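Local coordinates for protein transcriptional regulator KdgR (Pseudomonas aeruginosa, PDB 5Y6I) that probably binds DNA as a transcription factor of the IclR family, with a helix-turn-helix domain joined to an IclR-type C-terminal domain, at residues A28-S33 / Y74-E79; N109-L114 / V125-A130; F155-P160 / V188-I193. One frame throughout, in Å; residues are numbered along the deposited sequence.

Interaction 1 (A28-S33 / Y74-E79)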
# COMPACT_ATOMS: atom_id res chain seq x y z
N ALA A 28 2.95 -0.23 19.69
CA ALA A 28 2.54 -1.51 20.25
C ALA A 28 1.03 -1.71 20.25
O ALA A 28 0.57 -2.85 20.27
CB ALA A 28 3.04 -1.65 21.67
N LEU A 29 0.27 -0.62 20.24
CA LEU A 29 -1.17 -0.72 20.06
C LEU A 29 -1.48 -1.29 18.68
O LEU A 29 -2.27 -2.24 18.56
CB LEU A 29 -1.81 0.65 20.28
CG LEU A 29 -3.32 0.87 20.40
CD1 LEU A 29 -3.86 0.39 21.73
CD2 LEU A 29 -3.66 2.35 20.21
N ALA A 30 -0.83 -0.77 17.64
CA ALA A 30 -0.99 -1.31 16.29
C ALA A 30 -0.61 -2.78 16.23
O ALA A 30 -1.27 -3.58 15.55
CB ALA A 30 -0.15 -0.50 15.31
N GLU A 31 0.48 -3.12 16.89
CA GLU A 31 0.96 -4.48 16.94
C GLU A 31 -0.03 -5.38 17.63
O GLU A 31 -0.07 -6.56 17.39
CB GLU A 31 2.29 -4.54 17.67
CG GLU A 31 3.49 -4.46 16.78
CD GLU A 31 4.79 -4.54 17.53
OE1 GLU A 31 5.49 -3.52 17.61
OE2 GLU A 31 5.14 -5.63 18.04
N LEU A 32 -0.87 -4.82 18.49
CA LEU A 32 -1.82 -5.63 19.22
C LEU A 32 -3.15 -5.74 18.55
O LEU A 32 -4.16 -5.36 19.08
CB LEU A 32 -1.93 -5.21 20.68
CG LEU A 32 -0.71 -5.58 21.54
CD1 LEU A 32 -0.80 -5.01 22.93
CD2 LEU A 32 -0.47 -7.07 21.63
N SER A 33 -3.12 -6.29 17.36
CA SER A 33 -4.29 -6.57 16.59
C SER A 33 -5.22 -5.39 16.57
O SER A 33 -4.79 -4.28 16.35
CB SER A 33 -4.97 -7.81 17.16
OG SER A 33 -5.68 -8.48 16.15
N TYR A 74 -8.74 -0.92 24.05
CA TYR A 74 -8.01 0.15 23.38
C TYR A 74 -7.68 -0.26 21.96
O TYR A 74 -7.29 -1.40 21.71
CB TYR A 74 -6.71 0.50 24.12
CG TYR A 74 -6.95 1.07 25.50
CD1 TYR A 74 -7.35 2.40 25.67
CD2 TYR A 74 -6.80 0.28 26.63
CE1 TYR A 74 -7.59 2.92 26.94
CE2 TYR A 74 -7.03 0.79 27.90
CZ TYR A 74 -7.42 2.10 28.05
OH TYR A 74 -7.64 2.57 29.32
N SER A 75 -7.81 0.69 21.03
CA SER A 75 -7.48 0.42 19.64
C SER A 75 -7.00 1.72 19.00
O SER A 75 -6.98 2.78 19.62
CB SER A 75 -8.69 -0.14 18.91
OG SER A 75 -9.85 0.61 19.23
N LEU A 76 -6.63 1.62 17.73
CA LEU A 76 -6.10 2.78 17.05
C LEU A 76 -7.21 3.74 16.69
O LEU A 76 -8.31 3.32 16.29
CB LEU A 76 -5.34 2.37 15.80
CG LEU A 76 -4.13 1.49 16.11
CD1 LEU A 76 -3.75 0.63 14.90
CD2 LEU A 76 -2.99 2.37 16.54
N GLY A 77 -6.93 5.03 16.84
CA GLY A 77 -7.88 6.05 16.45
C GLY A 77 -7.79 6.39 14.97
O GLY A 77 -6.96 5.87 14.22
N ARG A 78 -8.69 7.29 14.55
CA ARG A 78 -8.70 7.75 13.17
C ARG A 78 -7.44 8.54 12.83
O ARG A 78 -7.01 8.53 11.66
CB ARG A 78 -9.93 8.61 12.91
CG ARG A 78 -11.17 7.84 12.52
CD ARG A 78 -10.94 6.92 11.33
NE ARG A 78 -11.90 5.83 11.35
CZ ARG A 78 -11.74 4.70 12.03
NH1 ARG A 78 -12.68 3.76 12.00
NH2 ARG A 78 -10.64 4.51 12.75
N GLU A 79 -6.83 9.22 13.80
CA GLU A 79 -5.53 9.84 13.54
C GLU A 79 -4.48 8.80 13.19
O GLU A 79 -3.63 9.03 12.32
CB GLU A 79 -5.08 10.67 14.73
CG GLU A 79 -5.65 12.06 14.73
CD GLU A 79 -5.59 12.67 13.35
OE1 GLU A 79 -4.54 12.57 12.68
OE2 GLU A 79 -6.61 13.25 12.93
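Leu-29 reaches from the end of helix 18-31 onto strand 74-76, and its two methyls divide the strand between them. CD1 lies 3.7 Å from CB of Tyr-74. CD2 rests on the backbone of Ser-75, 3.4 Å from its O, and also meets CD2 of Leu-76 at 3.7 Å. The Leu-29 side chain lies roughly perpendicular to that of Tyr-74. It runs alongside that of Leu-76, pointing the other way. CG of Leu-29 stands trans to its own N (chi1 -169°), and this swings the branch over the strand. Leu-76 sends its other methyl, CD1, to the next residue of the helix: CD1 is 3.8 Å from CB of Ala-30 and also lies against the CA of that residue. The contact across the two segments is apolar.

This is packing within the winged helix-turn-helix domain of the IclR family. Strand 74-76 pairs with strand 65-67 to form the wing, and Ser-75 makes backbone bonds with Val-66. The first helix of the domain, 18-31, backs onto the outgoing strand of the wing.

Further out, Leu-29 also touches Leu-41 of helix 38-45 and Ala-65. The Tyr-74 side chain leads off to His-53, Leu-56 and Ile-60 of helix 49-61. Leu-32, just after the contact residues, centres an inverse gamma turn. On the other segment, Gly-77 is the N-cap residue of helix 78-88. Ala-86 of the second subunit packs on both Ala-30 and Leu-76.

Interaction 2 (N109-L114 / V125-A130)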
# COMPACT_ATOMS: atom_id res chain seq x y z
N ASN A 109 30.49 -6.17 -6.89
CA ASN A 109 30.99 -5.62 -8.15
C ASN A 109 30.39 -6.38 -9.33
O ASN A 109 31.10 -6.84 -10.22
CB ASN A 109 32.51 -5.62 -8.20
CG ASN A 109 33.05 -4.65 -9.25
OD1 ASN A 109 32.34 -3.75 -9.70
ND2 ASN A 109 34.31 -4.84 -9.64
N GLU A 110 29.07 -6.54 -9.30
CA GLU A 110 28.34 -7.10 -10.42
C GLU A 110 27.17 -6.18 -10.72
O GLU A 110 26.68 -5.47 -9.84
CB GLU A 110 27.85 -8.54 -10.12
CG GLU A 110 28.91 -9.45 -9.51
CD GLU A 110 29.52 -10.40 -10.55
OE1 GLU A 110 29.35 -10.11 -11.76
OE2 GLU A 110 30.18 -11.41 -10.17
N THR A 111 26.73 -6.17 -11.98
CA THR A 111 25.65 -5.28 -12.37
C THR A 111 24.34 -5.76 -11.75
O THR A 111 23.92 -6.90 -11.97
CB THR A 111 25.55 -5.21 -13.90
OG1 THR A 111 26.80 -4.75 -14.41
CG2 THR A 111 24.48 -4.21 -14.33
N CYS A 112 23.71 -4.89 -10.96
CA CYS A 112 22.39 -5.14 -10.37
C CYS A 112 21.38 -4.19 -10.99
O CYS A 112 21.72 -3.05 -11.32
CB CYS A 112 22.39 -4.96 -8.85
SG CYS A 112 23.76 -5.78 -8.00
N PHE A 113 20.14 -4.66 -11.16
CA PHE A 113 19.10 -3.83 -11.75
C PHE A 113 17.76 -4.04 -11.04
O PHE A 113 17.53 -5.06 -10.37
CB PHE A 113 18.95 -4.08 -13.27
CG PHE A 113 18.66 -5.52 -13.67
CD1 PHE A 113 17.37 -5.91 -14.00
CD2 PHE A 113 19.69 -6.43 -13.84
CE1 PHE A 113 17.11 -7.23 -14.43
CE2 PHE A 113 19.45 -7.74 -14.26
CZ PHE A 113 18.17 -8.15 -14.56
N LEU A 114 16.90 -3.04 -11.16
CA LEU A 114 15.54 -3.10 -10.64
C LEU A 114 14.56 -3.09 -11.81
O LEU A 114 14.69 -2.27 -12.72
CB LEU A 114 15.25 -1.94 -9.69
CG LEU A 114 14.01 -2.08 -8.80
CD1 LEU A 114 14.24 -3.09 -7.68
CD2 LEU A 114 13.64 -0.73 -8.21
N VAL A 125 14.00 -0.48 -15.02
CA VAL A 125 13.80 0.94 -14.78
C VAL A 125 14.98 1.60 -14.07
O VAL A 125 14.94 2.81 -13.85
CB VAL A 125 12.50 1.21 -14.00
CG1 VAL A 125 11.29 0.85 -14.85
CG2 VAL A 125 12.52 0.47 -12.67
N GLN A 126 16.01 0.84 -13.72
CA GLN A 126 17.09 1.39 -12.92
C GLN A 126 18.23 0.37 -12.84
O GLN A 126 17.97 -0.82 -12.62
CB GLN A 126 16.54 1.77 -11.54
CG GLN A 126 17.43 1.60 -10.36
CD GLN A 126 16.85 2.27 -9.11
OE1 GLN A 126 15.66 2.57 -9.04
NE2 GLN A 126 17.70 2.50 -8.12
N VAL A 127 19.48 0.83 -13.02
CA VAL A 127 20.62 -0.07 -13.24
C VAL A 127 21.87 0.46 -12.55
O VAL A 127 22.27 1.61 -12.77
CB VAL A 127 20.92 -0.24 -14.74
CG1 VAL A 127 22.32 -0.84 -14.95
CG2 VAL A 127 19.88 -1.07 -15.38
N GLU A 128 22.53 -0.39 -11.78
CA GLU A 128 23.84 -0.07 -11.22
C GLU A 128 24.87 -0.99 -11.87
O GLU A 128 24.87 -2.20 -11.63
CB GLU A 128 23.85 -0.24 -9.70
CG GLU A 128 23.18 0.89 -8.91
CD GLU A 128 23.81 2.25 -9.12
OE1 GLU A 128 24.98 2.34 -9.55
OE2 GLU A 128 23.13 3.24 -8.82
N GLN A 129 25.74 -0.42 -12.69
CA GLN A 129 26.67 -1.24 -13.45
C GLN A 129 27.90 -1.59 -12.63
O GLN A 129 28.24 -0.93 -11.65
CB GLN A 129 27.09 -0.53 -14.74
CG GLN A 129 25.93 0.01 -15.57
CD GLN A 129 26.39 0.47 -16.93
OE1 GLN A 129 27.59 0.70 -17.15
NE2 GLN A 129 25.45 0.63 -17.86
N ALA A 130 28.54 -2.69 -13.01
CA ALA A 130 29.85 -3.02 -12.47
C ALA A 130 30.91 -2.25 -13.24
O ALA A 130 30.85 -2.15 -14.47
CB ALA A 130 30.12 -4.52 -12.57
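Strands 111-114 and 125-128 run antiparallel, at 165° and with axes 4.8 Å apart, and Cys-112 pairs with Glu-128 through two backbone hydrogen bonds. Glu-128 N to Cys-112 O is the shorter, at 2.8 Å; Cys-112 N to Glu-128 O is 3.0 Å. Leu-114 faces both Val-125 and Gln-126, a classic beta bulge. Its N bonds to Gln-126 O and its O accepts from Val-125 N.

Phe-113 and Val-127 form the non-hydrogen-bonded pair, and CB of Phe-113 lies 3.8 Å from CG2 of Val-127. The Phe-113 side chain also touches Leu-144 and Val-230. On the opposite face, Leu-114 and Gln-126 meet loosely, CD2 to OE1 at 4.0 Å.

Past the paired strands, Ala-130 N donates to Thr-111 OG1 at 3.0 Å. That hydroxyl sits beside its own N (chi1 -58°), which turns it to the neighbouring segment. It also bonds to Val-136 O. CB of Ala-130 packs against Asn-109 O at 3.4 Å.

The carboxylate of Glu-128 forms a salt bridge with Arg-105 of helix 93-108. Arg-105 NH1 also bonds Gln-129 O. The backbone thus fixes the hairpin, Thr-111 adds a side-chain bond, and Arg-105 ties strand 121-128, outermost within this chain, to the helix.

Interaction 3 (F155-P160 / V188-I193)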
# COMPACT_ATOMS: atom_id res chain seq x y z
N PHE A 155 8.66 -12.69 -11.48
CA PHE A 155 7.34 -12.14 -11.75
C PHE A 155 6.29 -13.24 -11.92
O PHE A 155 5.31 -13.31 -11.17
CB PHE A 155 7.40 -11.22 -12.98
CG PHE A 155 7.94 -9.81 -12.70
CD1 PHE A 155 7.38 -9.03 -11.71
CD2 PHE A 155 8.99 -9.28 -13.43
CE1 PHE A 155 7.85 -7.74 -11.45
CE2 PHE A 155 9.48 -7.99 -13.17
CZ PHE A 155 8.90 -7.22 -12.18
N ALA A 156 6.49 -14.14 -12.89
CA ALA A 156 5.54 -15.23 -13.08
C ALA A 156 5.34 -16.03 -11.80
O ALA A 156 4.24 -16.55 -11.56
CB ALA A 156 6.00 -16.17 -14.19
N ALA A 157 6.38 -16.15 -10.98
CA ALA A 157 6.23 -16.95 -9.77
C ALA A 157 5.30 -16.27 -8.78
O ALA A 157 4.57 -16.96 -8.06
CB ALA A 157 7.60 -17.20 -9.14
N PHE A 158 5.30 -14.93 -8.73
CA PHE A 158 4.64 -14.22 -7.65
C PHE A 158 3.41 -13.43 -8.06
O PHE A 158 2.55 -13.21 -7.20
CB PHE A 158 5.65 -13.30 -6.96
CG PHE A 158 6.66 -14.05 -6.15
CD1 PHE A 158 7.83 -14.52 -6.74
CD2 PHE A 158 6.42 -14.33 -4.82
CE1 PHE A 158 8.76 -15.23 -6.00
CE2 PHE A 158 7.35 -15.05 -4.07
CZ PHE A 158 8.52 -15.50 -4.67
N LEU A 159 3.27 -13.01 -9.31
CA LEU A 159 2.06 -12.30 -9.70
C LEU A 159 0.93 -13.25 -9.99
O LEU A 159 1.14 -14.44 -10.26
CB LEU A 159 2.31 -11.43 -10.92
CG LEU A 159 3.31 -10.34 -10.66
CD1 LEU A 159 4.17 -10.28 -11.86
CD2 LEU A 159 2.61 -9.01 -10.24
N PRO A 160 -0.32 -12.76 -9.94
CA PRO A 160 -1.44 -13.58 -10.36
C PRO A 160 -1.25 -14.14 -11.77
O PRO A 160 -0.59 -13.56 -12.62
CB PRO A 160 -2.63 -12.61 -10.29
CG PRO A 160 -2.25 -11.63 -9.33
CD PRO A 160 -0.79 -11.42 -9.54
N VAL A 188 5.68 -26.81 -11.61
CA VAL A 188 6.55 -27.19 -10.50
C VAL A 188 7.66 -26.16 -10.31
O VAL A 188 8.15 -25.95 -9.19
CB VAL A 188 7.11 -28.61 -10.70
CG1 VAL A 188 6.03 -29.55 -11.14
CG2 VAL A 188 8.27 -28.61 -11.66
N LEU A 189 8.06 -25.48 -11.38
CA LEU A 189 9.15 -24.53 -11.24
C LEU A 189 8.69 -23.26 -10.53
O LEU A 189 9.42 -22.72 -9.68
CB LEU A 189 9.78 -24.20 -12.60
CG LEU A 189 10.82 -23.08 -12.48
CD1 LEU A 189 12.16 -23.60 -11.97
CD2 LEU A 189 10.99 -22.35 -13.80
N LEU A 190 7.49 -22.77 -10.84
CA LEU A 190 6.97 -21.58 -10.15
C LEU A 190 6.74 -21.85 -8.67
O LEU A 190 6.95 -20.97 -7.83
CB LEU A 190 5.68 -21.12 -10.82
CG LEU A 190 5.88 -20.83 -12.31
CD1 LEU A 190 4.71 -20.05 -12.89
CD2 LEU A 190 7.19 -20.06 -12.48
N GLU A 191 6.31 -23.05 -8.32
CA GLU A 191 6.25 -23.42 -6.92
C GLU A 191 7.64 -23.46 -6.30
O GLU A 191 7.79 -23.19 -5.10
CB GLU A 191 5.53 -24.77 -6.80
CG GLU A 191 5.59 -25.47 -5.45
CD GLU A 191 4.79 -26.75 -5.47
OE1 GLU A 191 4.55 -27.36 -4.39
OE2 GLU A 191 4.38 -27.14 -6.57
N GLY A 192 8.66 -23.75 -7.09
CA GLY A 192 10.01 -23.75 -6.57
C GLY A 192 10.49 -22.35 -6.27
O GLY A 192 11.07 -22.09 -5.21
N ILE A 193 10.25 -21.41 -7.19
CA ILE A 193 10.75 -20.06 -7.01
C ILE A 193 10.16 -19.41 -5.75
O ILE A 193 10.79 -18.56 -5.12
CB ILE A 193 10.48 -19.24 -8.29
CG1 ILE A 193 10.98 -19.99 -9.52
CG2 ILE A 193 11.17 -17.90 -8.24
CD1 ILE A 193 10.66 -19.29 -10.83
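Ala-157 and Ile-193 make the closest apolar contact between segments 155-160 and 188-193, which lie on helix 150-158 and helix 183-196. CB of Ala-157 lies 3.6 Å from CB of Ile-193 and 3.7 Å from its CG2. CG2 of Ile-193 is trans to the backbone N, with CG1 beside that N (chi1 -51°). Both branches can therefore lie round the one alanine methyl. Leu-190, one turn earlier, packs more loosely. Its CD2 is 4.4 Å from CB of Ala-157, and its CD1 is 4.3 Å from CB of Ala-156.

Side chains also rest on backbone oxygens. CD1 of Leu-190 lies 3.8 Å from O of Ala-156. CZ of Phe-158 comes within 3.8 Å of O of Ile-193, an oblique approach to the ring. A chi1 of -71° sets CG of Phe-158 anti to the carbonyl carbon, and the far end of the ring, CE1 and CZ, reaches Ile-193.

Within segment 155-160, O of Phe-155 accepts from both Phe-158 N and Leu-159 N. A further bond, from Arg-194 NE to Ala-157 O, does link the two helices.

Both helices belong to the IclR C-terminal, GAF-like domain. Phe-158 touches Val-223 of the central sheet, while Ile-193 touches His-199 of strand 199-202, outermost of the sheet within this chain. The small alanine at 157 is consistent with the close approach of the backbones, CA of Ala-157 to CA of Leu-190 being 4.7 Å. Shape and apolar packing carry the segment-to-segment contact, with Arg-194 adding a polar tie.

In the fold
Interaction 1 lies in the helix-turn-helix domain, probably the DNA-binding part, with its centre about 40 Å from that of interaction 2 and about 35 Å from that of interaction 3. Interactions 2 and 3 share the C-terminal domain; their nearest atoms are about 7 Å apart but do not touch. Interactions 1 and 3 are buried and apolar between their segments: the first sets a helix on a strand, the third a helix on a helix. Interaction 2 is only partly buried, at the edge of the sheet within this chain, and relies on backbone hydrogen bonds. The second subunit packs on two of the touching residues of interaction 1, but leaves both segments of interaction 2 untouched.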